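PDB 5D5G: mannose-specific lectin CEA chain 1 from Colocasia esculenta, which binds mannose, agglutinates rabbit erythrocytes and is toxic to cotton aphids and other hemipteran insects. Local coordinates for residues Gly59-Lys64 against Leu93-Pro98. Sequence-based numbering, arbitrary orientation.
Sequences GELVIK and LVVFGP. With MG (magnesium ion), chain E.
Gly59 and Val95 bring the two backbones nearest to each other, with 6.8 Å between their CA atoms, and no hydrogen bond joins 59-64 to 93-98. The segments belong to different antiparallel sheets, and they meet near the Gly59 end of 59-64, through the carbonyl of Gly59 and the side chains of Leu61, Leu93 and Val95. Gly59 has a positive phi (97°), a conformation in which a CB would collide with the preceding carbonyl oxygen, so glycine suits this turn. Its O lies against the methyl CG1 of Val95 at 3.6 Å, a van der Waals contact.

Leu61 is the apolar bridge. With CG anti to its own carbonyl carbon (chi1 -67°), the side chain extends toward 93-98 and presents CD1, which meets Leu93 CD2 at 4.0 Å, tip to tip. The same CD1 lies 4.1 Å from Val95 CG2, here with the two side chains running antiparallel alongside one another. Val95 thus divides its methyls, CG1 to the glycine carbonyl and CG2 to the leucine; a beta-branched residue suits a strand position flanked by two neighbours, since its two methyls leave CB in different directions. Leu61, Leu93 and Val95 are all buried, where aliphatic side chains fill space without leaving a polar group to be satisfied.

Leu61 also packs on Leu55 of strand 52-55 and Ala85 of strand 84-88, joining two sheets of the bulb-type lectin domain in its interior, while Leu93 lies near the mannose-binding Trp40. Beyond the contact, Pro98 O binds the magnesium ion MG at 1.9 Å together with a backbone atom of another chain. Val94 to Phe96 pair antiparallel with a strand of that chain, continuing the sheet containing strands 84-88 and 92-103 across the subunit interface.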
loop_
_atom_site.group_PDB
_atom_site.type_symbol
_atom_site.label_atom_id
_atom_site.label_comp_id
_atom_site.label_asym_id
_atom_site.label_seq_id
_atom_site.Cartn_x
_atom_site.Cartn_y
_atom_site.Cartn_z
ATOM N N GLY A 59 6.012 -12.631 -0.849
ATOM C CA GLY A 59 6.439 -11.445 -0.118
ATOM C C GLY A 59 7.921 -11.111 -0.141
ATOM O O GLY A 59 8.430 -10.370 0.713
ATOM N N GLU A 60 8.647 -11.672 -1.093
ATOM C CA GLU A 60 10.068 -11.412 -1.099
ATOM C C GLU A 60 10.373 -10.363 -2.138
ATOM O O GLU A 60 9.747 -10.334 -3.203
ATOM C CB GLU A 60 10.870 -12.689 -1.337
ATOM C CG GLU A 60 11.875 -12.981 -0.230
ATOM C CD GLU A 60 12.690 -14.232 -0.515
ATOM O OE1 GLU A 60 12.445 -14.879 -1.560
ATOM O OE2 GLU A 60 13.575 -14.563 0.298
ATOM N N LEU A 61 11.286 -9.465 -1.777
ATOM C CA LEU A 61 11.846 -8.486 -2.695
ATOM C C LEU A 61 13.139 -9.076 -3.218
ATOM O O LEU A 61 14.114 -9.214 -2.475
ATOM C CB LEU A 61 12.152 -7.180 -1.970
ATOM C CG LEU A 61 10.995 -6.349 -1.420
ATOM C CD1 LEU A 61 11.549 -5.259 -0.545
ATOM C CD2 LEU A 61 10.178 -5.770 -2.564
ATOM N N VAL A 62 13.147 -9.447 -4.488
ATOM C CA VAL A 62 14.313 -10.100 -5.050
ATOM C C VAL A 62 14.985 -9.154 -6.024
ATOM O O VAL A 62 14.334 -8.604 -6.919
ATOM C CB VAL A 62 13.933 -11.407 -5.765
ATOM C CG2 VAL A 62 13.158 -12.313 -4.824
ATOM N N ILE A 63 16.283 -8.945 -5.832
ATOM C CA ILE A 63 17.046 -8.132 -6.762
ATOM C C ILE A 63 17.729 -9.001 -7.810
ATOM O O ILE A 63 18.703 -9.683 -7.524
ATOM C CB ILE A 63 18.126 -7.318 -6.070
ATOM C CG1 ILE A 63 17.683 -6.894 -4.680
ATOM C CG2 ILE A 63 18.457 -6.103 -6.912
ATOM C CD1 ILE A 63 18.454 -5.684 -4.140
ATOM N N LYS A 64 17.208 -8.967 -9.027
ATOM C CA LYS A 64 17.811 -9.689 -10.129
ATOM C C LYS A 64 18.723 -8.752 -10.914
ATOM O O LYS A 64 18.356 -7.609 -11.194
ATOM C CB LYS A 64 16.715 -10.243 -11.035
ATOM C CG LYS A 64 15.689 -11.064 -10.270
ATOM C CD LYS A 64 14.940 -12.021 -11.170
ATOM C CE LYS A 64 14.395 -13.186 -10.360
ATOM N NZ LYS A 64 15.484 -13.910 -9.620
ATOM N N LEU A 93 10.950 1.071 4.426
ATOM C CA LEU A 93 10.324 0.294 3.370
ATOM C C LEU A 93 9.744 -0.948 4.039
ATOM O O LEU A 93 10.481 -1.695 4.691
ATOM C CB LEU A 93 11.323 -0.092 2.296
ATOM C CG LEU A 93 10.712 -0.874 1.143
ATOM C CD1 LEU A 93 9.759 -0.014 0.354
ATOM C CD2 LEU A 93 11.819 -1.379 0.255
ATOM N N VAL A 94 8.431 -1.147 3.907
ATOM C CA VAL A 94 7.736 -2.253 4.598
ATOM C C VAL A 94 6.915 -3.114 3.639
ATOM O O VAL A 94 6.062 -2.600 2.920
ATOM C CB VAL A 94 6.784 -1.728 5.685
ATOM C CG1 VAL A 94 6.127 -2.891 6.414
ATOM C CG2 VAL A 94 7.527 -0.841 6.670
ATOM N N VAL A 95 7.166 -4.422 3.622
ATOM C CA VAL A 95 6.401 -5.308 2.751
ATOM C C VAL A 95 5.055 -5.588 3.406
ATOM O O VAL A 95 5.013 -5.867 4.598
ATOM C CB VAL A 95 7.137 -6.632 2.513
ATOM C CG1 VAL A 95 6.328 -7.531 1.592
ATOM C CG2 VAL A 95 8.515 -6.370 1.927
ATOM N N PHE A 96 3.965 -5.508 2.646
ATOM C CA PHE A 96 2.626 -5.711 3.209
ATOM C C PHE A 96 1.848 -6.807 2.506
ATOM O O PHE A 96 1.685 -6.763 1.287
ATOM C CB PHE A 96 1.787 -4.422 3.132
ATOM C CG PHE A 96 2.090 -3.441 4.214
ATOM C CD1 PHE A 96 1.539 -3.591 5.469
ATOM C CD2 PHE A 96 2.945 -2.376 3.978
ATOM C CE1 PHE A 96 1.836 -2.699 6.473
ATOM C CE2 PHE A 96 3.249 -1.470 4.977
ATOM C CZ PHE A 96 2.691 -1.634 6.228
ATOM N N GLY A 97 1.320 -7.769 3.261
ATOM C CA GLY A 97 0.369 -8.693 2.663
ATOM C C GLY A 97 0.244 -10.117 3.181
ATOM O O GLY A 97 0.793 -10.475 4.224
ATOM N N PRO A 98 -0.479 -10.947 2.434
ATOM C CA PRO A 98 -1.162 -10.618 1.175
ATOM C C PRO A 98 -2.448 -9.808 1.343
ATOM O O PRO A 98 -2.844 -9.456 2.447
ATOM C CB PRO A 98 -1.547 -11.983 0.635
ATOM C CG PRO A 98 -1.714 -12.797 1.844
ATOM C CD PRO A 98 -0.614 -12.368 2.763
HETATM MG MG MG E . -1.754 -8.829 3.858
#